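Local coordinates for protein smoothened (Xenopus laevis, PDB 5KZV) that probably acts as a G protein-coupled receptor of the Frizzled/Smoothened family controlled by Patched, and here binds a hydroxylated sterol through its extracellular cysteine-rich domain, at residues 19-24 / 44-49; 36-41 / 83-88. All blocks are in the same frame, centred on the assembly; numbering follows the deposited sequence.

Interaction 1 (19-24 / 44-49); sequences LKYNIC and SQDEVH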
# COMPACT_ATOMS: atom_id res chain seq x y z
N LEU A 19 0.60 -9.73 -12.17
CA LEU A 19 1.74 -9.09 -11.54
C LEU A 19 2.97 -9.13 -12.43
O LEU A 19 3.36 -10.20 -12.91
CB LEU A 19 2.06 -9.76 -10.20
CG LEU A 19 1.28 -9.24 -9.00
CD1 LEU A 19 1.24 -10.29 -7.89
CD2 LEU A 19 1.88 -7.93 -8.47
N LYS A 20 3.59 -7.98 -12.63
CA LYS A 20 4.81 -7.91 -13.42
C LYS A 20 6.03 -8.06 -12.51
O LYS A 20 7.04 -8.65 -12.90
CB LYS A 20 4.85 -6.60 -14.20
CG LYS A 20 6.11 -6.39 -15.02
CD LYS A 20 5.97 -5.11 -15.84
CE LYS A 20 7.19 -4.86 -16.70
NZ LYS A 20 7.09 -3.56 -17.43
N TYR A 21 5.91 -7.51 -11.31
CA TYR A 21 6.93 -7.64 -10.26
C TYR A 21 6.40 -8.62 -9.23
O TYR A 21 5.31 -8.42 -8.68
CB TYR A 21 7.23 -6.27 -9.63
CG TYR A 21 7.66 -5.22 -10.64
CD1 TYR A 21 6.73 -4.54 -11.41
CD2 TYR A 21 9.00 -4.94 -10.84
CE1 TYR A 21 7.13 -3.61 -12.36
CE2 TYR A 21 9.41 -4.01 -11.78
CZ TYR A 21 8.47 -3.35 -12.54
OH TYR A 21 8.87 -2.42 -13.48
N ASN A 22 7.17 -9.67 -8.95
CA ASN A 22 6.65 -10.78 -8.15
C ASN A 22 6.87 -10.67 -6.64
O ASN A 22 6.35 -11.50 -5.88
CB ASN A 22 7.26 -12.10 -8.63
CG ASN A 22 6.34 -13.28 -8.40
OD1 ASN A 22 5.12 -13.13 -8.42
ND2 ASN A 22 6.92 -14.45 -8.18
N ILE A 23 7.61 -9.65 -6.22
CA ILE A 23 7.96 -9.44 -4.83
C ILE A 23 7.64 -8.00 -4.46
O ILE A 23 7.84 -7.10 -5.28
CB ILE A 23 9.47 -9.68 -4.57
CG1 ILE A 23 9.96 -10.96 -5.23
CG2 ILE A 23 9.75 -9.74 -3.08
CD1 ILE A 23 9.42 -12.21 -4.58
N CYS A 24 7.14 -7.77 -3.25
CA CYS A 24 6.93 -6.40 -2.76
C CYS A 24 7.85 -6.09 -1.59
O CYS A 24 7.63 -6.57 -0.47
CB CYS A 24 5.47 -6.17 -2.35
SG CYS A 24 5.14 -4.47 -1.72
N SER A 44 0.92 2.88 -13.38
CA SER A 44 1.40 1.65 -14.00
C SER A 44 2.24 0.85 -13.00
O SER A 44 2.72 1.41 -12.02
CB SER A 44 2.24 1.95 -15.24
OG SER A 44 3.51 2.49 -14.89
N GLN A 45 2.42 -0.44 -13.25
CA GLN A 45 3.23 -1.26 -12.35
C GLN A 45 4.68 -0.80 -12.36
O GLN A 45 5.38 -0.90 -11.35
CB GLN A 45 3.15 -2.76 -12.71
CG GLN A 45 1.75 -3.35 -12.53
CD GLN A 45 1.73 -4.87 -12.51
OE1 GLN A 45 2.42 -5.51 -11.71
NE2 GLN A 45 0.93 -5.46 -13.39
N ASP A 46 5.15 -0.28 -13.50
CA ASP A 46 6.52 0.24 -13.54
C ASP A 46 6.62 1.44 -12.61
O ASP A 46 7.59 1.57 -11.86
CB ASP A 46 6.93 0.68 -14.94
CG ASP A 46 7.21 -0.50 -15.88
OD1 ASP A 46 7.35 -1.66 -15.43
OD2 ASP A 46 7.30 -0.23 -17.10
N GLU A 47 5.62 2.32 -12.65
CA GLU A 47 5.64 3.49 -11.78
C GLU A 47 5.50 3.06 -10.32
O GLU A 47 6.15 3.64 -9.46
CB GLU A 47 4.56 4.49 -12.18
CG GLU A 47 4.55 5.77 -11.33
CD GLU A 47 3.83 6.90 -12.04
OE1 GLU A 47 2.80 6.63 -12.69
OE2 GLU A 47 4.32 8.05 -11.98
N VAL A 48 4.69 2.03 -10.05
CA VAL A 48 4.58 1.51 -8.68
C VAL A 48 5.96 1.11 -8.18
O VAL A 48 6.34 1.46 -7.07
CB VAL A 48 3.62 0.29 -8.59
CG1 VAL A 48 3.90 -0.57 -7.33
CG2 VAL A 48 2.18 0.78 -8.61
N HIS A 49 6.71 0.39 -9.01
CA HIS A 49 8.05 -0.03 -8.58
C HIS A 49 8.95 1.16 -8.25
O HIS A 49 9.73 1.12 -7.29
CB HIS A 49 8.73 -0.89 -9.65
CG HIS A 49 10.08 -1.39 -9.23
ND1 HIS A 49 10.23 -2.47 -8.39
CD2 HIS A 49 11.33 -0.92 -9.47
CE1 HIS A 49 11.52 -2.67 -8.17
NE2 HIS A 49 12.20 -1.74 -8.81
O HOH W 1 8.99 -4.28 -6.61
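Leu19 and Lys20 meet the side chain of Gln45, in the first turn of helix 45-55. The backbone N of Lys20 donates to Gln45 OE1 at 2.9 Å, almost straight (173°), with the donor tilted out of the carbonyl plane. An amide suits this place because it accepts and donates at once: Gln45 NE2 binds Glu17 OE1 and Pro18 O, so both ends are held and its rotation is fixed. The side chain of Lys20 runs fully extended, CG anti to the backbone N (chi1 178°), and this length carries NZ to Asp46 OD1, a salt bridge of 2.8 Å met on the syn side of the carboxylate. Lys20 and Asp46 are ligands of a zinc ion seen in a structure of this protein; here they bind each other directly. Tyr21 sends its hydroxyl to that same OD1 at 2.6 Å, from above the carboxylate plane, so one carboxylate oxygen is held by two donors, which probably help to keep it ionised and fix its rotation. The phenol ring also takes His49 CB over one face, a CH-pi contact 4.0 Å from the centroid, while the imidazole is offset, its plane 9° from that of the phenol, with little overlap. At Ile23 the link becomes a water, bound to His49 ND1 at 2.8 Å and only weakly to the carbonyl O. The segment runs alongside the first turn of helix 45-55 at the surface, leaving strand 17-18, which pairs with 33-34, and ending in strand 23-24, where Cys24 is disulfide-bonded to Cys73 of helix 62-76.

Interaction 2 (36-41 / 83-88); sequences TVLAED and GKVELP. With HCD ((3alpha,8alpha)-cholest-5-ene-3,20-diol), chain B.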
# COMPACT_ATOMS: atom_id res chain seq x y z
N THR A 36 -3.43 -1.05 -9.76
CA THR A 36 -2.74 0.14 -9.27
C THR A 36 -3.72 1.20 -8.75
O THR A 36 -3.33 2.32 -8.46
CB THR A 36 -1.83 0.77 -10.36
OG1 THR A 36 -2.61 1.12 -11.52
CG2 THR A 36 -0.73 -0.21 -10.78
N VAL A 37 -4.99 0.82 -8.61
CA VAL A 37 -6.05 1.78 -8.31
C VAL A 37 -5.95 2.42 -6.92
O VAL A 37 -6.37 3.57 -6.75
CB VAL A 37 -7.45 1.11 -8.45
CG1 VAL A 37 -7.66 0.04 -7.39
CG2 VAL A 37 -8.55 2.17 -8.42
N LEU A 38 -5.37 1.72 -5.94
CA LEU A 38 -5.28 2.29 -4.59
C LEU A 38 -4.11 3.26 -4.41
O LEU A 38 -4.12 4.11 -3.51
CB LEU A 38 -5.18 1.17 -3.55
CG LEU A 38 -6.27 0.10 -3.59
CD1 LEU A 38 -5.98 -0.97 -2.54
CD2 LEU A 38 -7.62 0.75 -3.36
N ALA A 39 -3.09 3.11 -5.26
CA ALA A 39 -1.91 3.97 -5.21
C ALA A 39 -2.11 5.15 -6.15
O ALA A 39 -1.81 5.09 -7.34
CB ALA A 39 -0.66 3.18 -5.60
N GLU A 40 -2.63 6.25 -5.60
CA GLU A 40 -3.07 7.35 -6.45
C GLU A 40 -1.91 8.15 -7.04
O GLU A 40 -2.13 9.02 -7.89
CB GLU A 40 -4.03 8.23 -5.63
CG GLU A 40 -5.24 7.41 -5.25
CD GLU A 40 -6.37 8.18 -4.63
OE1 GLU A 40 -6.12 9.24 -4.02
OE2 GLU A 40 -7.53 7.71 -4.76
N ASP A 41 -0.70 7.82 -6.62
CA ASP A 41 0.52 8.40 -7.18
C ASP A 41 1.08 7.56 -8.34
O ASP A 41 2.09 7.93 -8.95
CB ASP A 41 1.60 8.56 -6.08
CG ASP A 41 2.10 7.22 -5.52
OD1 ASP A 41 1.52 6.15 -5.81
OD2 ASP A 41 3.09 7.24 -4.74
N GLY A 83 -12.19 -8.86 -10.58
CA GLY A 83 -12.43 -7.45 -10.84
C GLY A 83 -12.59 -6.58 -9.60
O GLY A 83 -13.20 -5.52 -9.67
N LYS A 84 -12.05 -7.03 -8.47
CA LYS A 84 -12.13 -6.25 -7.23
C LYS A 84 -10.85 -6.35 -6.41
O LYS A 84 -10.22 -7.40 -6.35
CB LYS A 84 -13.31 -6.72 -6.37
CG LYS A 84 -14.66 -6.74 -7.08
CD LYS A 84 -15.81 -6.93 -6.11
CE LYS A 84 -17.13 -7.09 -6.86
NZ LYS A 84 -18.22 -7.53 -5.95
N VAL A 85 -10.49 -5.25 -5.76
CA VAL A 85 -9.43 -5.26 -4.74
C VAL A 85 -10.03 -4.97 -3.36
O VAL A 85 -11.01 -4.25 -3.25
CB VAL A 85 -8.32 -4.23 -5.03
CG1 VAL A 85 -7.56 -4.59 -6.29
CG2 VAL A 85 -8.89 -2.83 -5.12
N GLU A 86 -9.43 -5.54 -2.31
CA GLU A 86 -9.84 -5.21 -0.95
C GLU A 86 -9.05 -4.01 -0.48
O GLU A 86 -7.85 -3.92 -0.72
CB GLU A 86 -9.63 -6.39 0.00
CG GLU A 86 -10.54 -7.58 -0.22
CD GLU A 86 -10.17 -8.76 0.65
OE1 GLU A 86 -9.15 -8.68 1.36
OE2 GLU A 86 -10.91 -9.77 0.62
N LEU A 87 -9.73 -3.08 0.18
CA LEU A 87 -9.06 -1.91 0.73
C LEU A 87 -8.32 -2.32 2.00
O LEU A 87 -8.74 -3.24 2.71
CB LEU A 87 -10.07 -0.80 1.02
CG LEU A 87 -10.28 0.23 -0.09
CD1 LEU A 87 -10.57 -0.44 -1.42
CD2 LEU A 87 -11.37 1.23 0.28
N PRO A 88 -7.20 -1.64 2.29
CA PRO A 88 -6.48 -1.92 3.54
C PRO A 88 -7.32 -1.46 4.73
O PRO A 88 -8.16 -0.58 4.55
CB PRO A 88 -5.20 -1.08 3.42
CG PRO A 88 -5.17 -0.56 2.01
CD PRO A 88 -6.59 -0.52 1.55
C1 HCD B . 7.29 8.34 -1.91
O1 HCD B . 4.19 9.47 -3.75
C2 HCD B . 6.39 8.66 -3.10
O2 HCD B . 13.39 10.50 3.51
C3 HCD B . 5.05 9.23 -2.63
C4 HCD B . 5.30 10.55 -1.90
C5 HCD B . 6.29 10.31 -0.78
C6 HCD B . 5.97 10.79 0.45
C7 HCD B . 6.91 10.69 1.64
C8 HCD B . 8.33 10.44 1.17
C9 HCD B . 8.29 9.25 0.21
C10 HCD B . 7.58 9.60 -1.09
C11 HCD B . 9.69 8.70 -0.08
C12 HCD B . 10.49 8.38 1.20
C13 HCD B . 10.61 9.63 2.07
C14 HCD B . 9.19 10.10 2.38
C15 HCD B . 9.34 11.18 3.45
C16 HCD B . 10.55 10.69 4.25
C17 HCD B . 11.14 9.47 3.50
C18 HCD B . 11.38 10.72 1.33
C19 HCD B . 8.44 10.57 -1.91
C20 HCD B . 12.65 9.28 3.77
C21 HCD B . 13.28 8.14 2.97
C22 HCD B . 12.83 8.96 5.24
C23 HCD B . 14.30 8.73 5.61
C24 HCD B . 14.48 8.73 7.12
C25 HCD B . 15.95 8.51 7.46
C26 HCD B . 16.37 7.08 7.13
C27 HCD B . 16.21 8.84 8.92
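Leu38 carries this contact, pushing its forked end among Val85, Leu87 and Pro88. Its chi1 (-54°) sets CG toward the other segment, and chi2 (177°) then spreads the methyls, CD2 toward Val85 and Leu87, CD1 toward Pro88. CD2 meets Leu87 CD1 at 3.7 Å and, more loosely, Val85 CG2; CD1 comes up end-on to Pro88 CD, 4.2 Å away, and lies 3.9 Å from the carbonyl O of Glu86. A leucine suits the spot because its two branches can serve different neighbours, and the buried proline offers a rigid apolar surface to one of them. This is the tight part of the interface, made by van der Waals contact, mostly between apolar side chains, with no polar bond across it.

Toward the other end the packing thins. Val37 adds a single touch, CG1 to Val85 CG2 at 3.9 Å, and is itself partly exposed. Val85, by contrast, is buried and turns its compact branched side chain inward, whereas Glu86, next along the strand, points away and keeps its charge at the surface, the alternation expected of a beta strand with one face covered.

Further along the loop, Asp41 serves the sterol. Its OD2 accepts from the ligand hydroxyl O1 at 2.7 Å and is also hydrogen-bonded to Tyr76 OH, so the carboxylate gives the sterol's 3-hydroxyl end a polar partner. Segment 36-41 lies in the loop that leads from strand 33-34 to helix 45-55; on the other side of the contact, strand 84-86 is the central strand of the three-stranded sheet, between 11-13 and 80-81, and Pro88 beyond it rests on Ala74 and Val75 of helix 62-76.

How the interactions relate
The centres of the two contacts lie about 13 Å apart within one Frizzled-type cysteine-rich domain, and their segments alternate along the chain: 19-24, 36-41, 44-49, then 83-88. Interaction 1 lies at the surface, beside the start of helix 45-55, while interaction 2 is partly buried and joins the loop before that helix to the three-stranded sheet. They touch directly where Thr36 CG2 packs on Val48 CG2 at 3.8 Å, and Glu47 lies close to the backbone of Asp41. The loop 36-41 thus sits between helix and sheet, which places its sterol-binding aspartate beside the helix start that interaction 1 ties to the N-terminal strands.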